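Local coordinates for conserved hypothetical cytochrome protein (Kuenenia stuttgartiensis, PDB 6H5L) that probably carries electrons through two covalently bound c-type hemes, as part of a reducing hydroxylamine oxidoreductase-like complex of an anammox bacterium, at residues Ile1-Val7 with Ala90-Val95. Numbering follows the deposited sequence.
Sequences IEIPKEV and ASVVPV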
loop_
_atom_site.group_PDB
_atom_site.type_symbol
_atom_site.label_atom_id
_atom_site.label_comp_id
_atom_site.label_asym_id
_atom_site.label_seq_id
_atom_site.Cartn_x
_atom_site.Cartn_y
_atom_site.Cartn_z
ATOM N N ILE B 1 -21.608 -30.563 -44.940
ATOM C CA ILE B 1 -22.278 -31.440 -45.893
ATOM C C ILE B 1 -21.265 -32.246 -46.693
ATOM O O ILE B 1 -20.176 -32.550 -46.203
ATOM C CB ILE B 1 -23.207 -30.639 -46.825
ATOM C CG1 ILE B 1 -22.701 -29.203 -46.995
ATOM C CG2 ILE B 1 -24.631 -30.647 -46.289
ATOM C CD1 ILE B 1 -21.478 -29.064 -47.880
ATOM N N GLU B 2 -21.620 -32.594 -47.926
ATOM C CA GLU B 2 -20.767 -33.414 -48.775
ATOM C C GLU B 2 -19.752 -32.542 -49.504
ATOM O O GLU B 2 -20.115 -31.565 -50.161
ATOM C CB GLU B 2 -21.600 -34.207 -49.781
ATOM C CG GLU B 2 -22.234 -35.451 -49.186
ATOM C CD GLU B 2 -21.208 -36.375 -48.553
ATOM O OE1 GLU B 2 -20.103 -36.518 -49.120
ATOM O OE2 GLU B 2 -21.501 -36.950 -47.483
ATOM N N ILE B 3 -18.482 -32.908 -49.383
ATOM C CA ILE B 3 -17.386 -32.191 -50.026
ATOM C C ILE B 3 -17.100 -32.875 -51.360
ATOM O O ILE B 3 -16.810 -34.082 -51.370
ATOM C CB ILE B 3 -16.132 -32.170 -49.140
ATOM C CG1 ILE B 3 -16.476 -31.628 -47.750
ATOM C CG2 ILE B 3 -15.036 -31.340 -49.788
ATOM C CD1 ILE B 3 -15.339 -31.693 -46.769
ATOM N N PRO B 4 -17.166 -32.165 -52.481
ATOM C CA PRO B 4 -16.969 -32.820 -53.778
ATOM C C PRO B 4 -15.509 -33.163 -54.025
ATOM O O PRO B 4 -14.596 -32.542 -53.472
ATOM C CB PRO B 4 -17.466 -31.767 -54.779
ATOM C CG PRO B 4 -17.187 -30.469 -54.092
ATOM C CD PRO B 4 -17.421 -30.719 -52.623
ATOM N N LYS B 5 -15.302 -34.185 -54.856
ATOM C CA LYS B 5 -13.978 -34.468 -55.395
ATOM C C LYS B 5 -13.695 -33.664 -56.653
ATOM O O LYS B 5 -12.538 -33.307 -56.912
ATOM C CB LYS B 5 -13.844 -35.956 -55.716
ATOM C CG LYS B 5 -14.310 -36.899 -54.610
ATOM C CD LYS B 5 -13.428 -36.793 -53.380
ATOM C CE LYS B 5 -13.803 -37.847 -52.353
ATOM N NZ LYS B 5 -12.924 -37.811 -51.153
ATOM N N GLU B 6 -14.735 -33.357 -57.424
ATOM C CA GLU B 6 -14.592 -32.614 -58.665
ATOM C C GLU B 6 -14.370 -31.131 -58.393
ATOM O O GLU B 6 -14.840 -30.578 -57.395
ATOM C CB GLU B 6 -15.830 -32.804 -59.546
ATOM C CG GLU B 6 -17.169 -32.678 -58.825
ATOM C CD GLU B 6 -17.673 -34.006 -58.281
ATOM O OE1 GLU B 6 -17.810 -34.139 -57.046
ATOM O OE2 GLU B 6 -17.926 -34.920 -59.093
ATOM N N VAL B 7 -13.648 -30.489 -59.302
ATOM C CA VAL B 7 -13.406 -29.053 -59.245
ATOM C C VAL B 7 -14.482 -28.347 -60.059
ATOM O O VAL B 7 -14.784 -28.747 -61.188
ATOM C CB VAL B 7 -11.998 -28.710 -59.762
ATOM C CG1 VAL B 7 -11.825 -27.205 -59.894
ATOM C CG2 VAL B 7 -10.942 -29.291 -58.839
ATOM N N ALA B 90 -16.923 -25.786 -49.110
ATOM C CA ALA B 90 -16.667 -27.147 -49.563
ATOM C C ALA B 90 -16.170 -27.188 -51.002
ATOM O O ALA B 90 -15.423 -28.103 -51.367
ATOM C CB ALA B 90 -17.930 -27.997 -49.413
ATOM N N SER B 91 -16.560 -26.213 -51.826
ATOM C CA SER B 91 -16.174 -26.218 -53.232
ATOM C C SER B 91 -14.721 -25.816 -53.452
ATOM O O SER B 91 -14.175 -26.092 -54.526
ATOM C CB SER B 91 -17.086 -25.286 -54.035
ATOM O OG SER B 91 -16.884 -23.933 -53.671
ATOM N N VAL B 92 -14.082 -25.171 -52.469
ATOM C CA VAL B 92 -12.678 -24.787 -52.603
ATOM C C VAL B 92 -11.723 -25.852 -52.089
ATOM O O VAL B 92 -10.508 -25.740 -52.323
ATOM C CB VAL B 92 -12.375 -23.460 -51.877
ATOM C CG1 VAL B 92 -13.211 -22.333 -52.448
ATOM C CG2 VAL B 92 -12.608 -23.605 -50.377
ATOM N N VAL B 93 -12.225 -26.870 -51.386
ATOM C CA VAL B 93 -11.362 -27.966 -50.949
ATOM C C VAL B 93 -10.637 -28.630 -52.120
ATOM O O VAL B 93 -9.408 -28.772 -52.048
ATOM C CB VAL B 93 -12.162 -28.970 -50.102
ATOM C CG1 VAL B 93 -11.292 -30.159 -49.719
ATOM C CG2 VAL B 93 -12.719 -28.287 -48.861
ATOM N N PRO B 94 -11.313 -29.042 -53.202
ATOM C CA PRO B 94 -10.557 -29.638 -54.319
ATOM C C PRO B 94 -9.619 -28.656 -54.994
ATOM O O PRO B 94 -8.580 -29.073 -55.521
ATOM C CB PRO B 94 -11.656 -30.113 -55.282
ATOM C CG PRO B 94 -12.910 -30.112 -54.481
ATOM C CD PRO B 94 -12.755 -29.016 -53.490
ATOM N N VAL B 95 -9.960 -27.365 -55.005
ATOM C CA VAL B 95 -9.064 -26.360 -55.574
ATOM C C VAL B 95 -7.738 -26.356 -54.826
ATOM O O VAL B 95 -6.660 -26.329 -55.433
ATOM C CB VAL B 95 -9.729 -24.972 -55.552
ATOM C CG1 VAL B 95 -8.831 -23.942 -56.222
ATOM C CG2 VAL B 95 -11.094 -25.020 -56.224
#
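Pro94 points its ring toward the N-terminal segment 1-7, with CB 3.7 Å from CG2 of Val7. In this cytochrome c domain the irregular segment leading into helix 9-18 lies over the junction of helix 86-91 and helix 93-97. Proline suits the first turn of helix 93-97, where its missing N-H costs little, and its compact, puckered ring offers apolar carbons, CB and CG, to the passing chain. The side chains of Val7 and Pro94 run side by side with opposite headings, while CG1 of Val7 approaches CG2 of Val95.

Farther back along the segment, Ile3 reaches Val93 with its CG2 branch, 3.7 Å from CB of Val93, the two side chains crossing at about a right angle. The chi1 of -53° keeps CG1 of Ile3 beside the backbone N, 4.3 Å from CB of Ala90, and leaves CG2 anti to that N. Alanine is small enough for the segment to come close, and Ile1 adds CD1 at 4.0 Å from the same CB. Behind this surface, Val92 touches heme c. Lys5, whose side chain starts out away from segment 90-95, forms a salt bridge through NZ with Asp62 OD2 of helix 62-71. Pro4 sets its ring carbon CD 3.5 Å from the carbonyl O of Ala90.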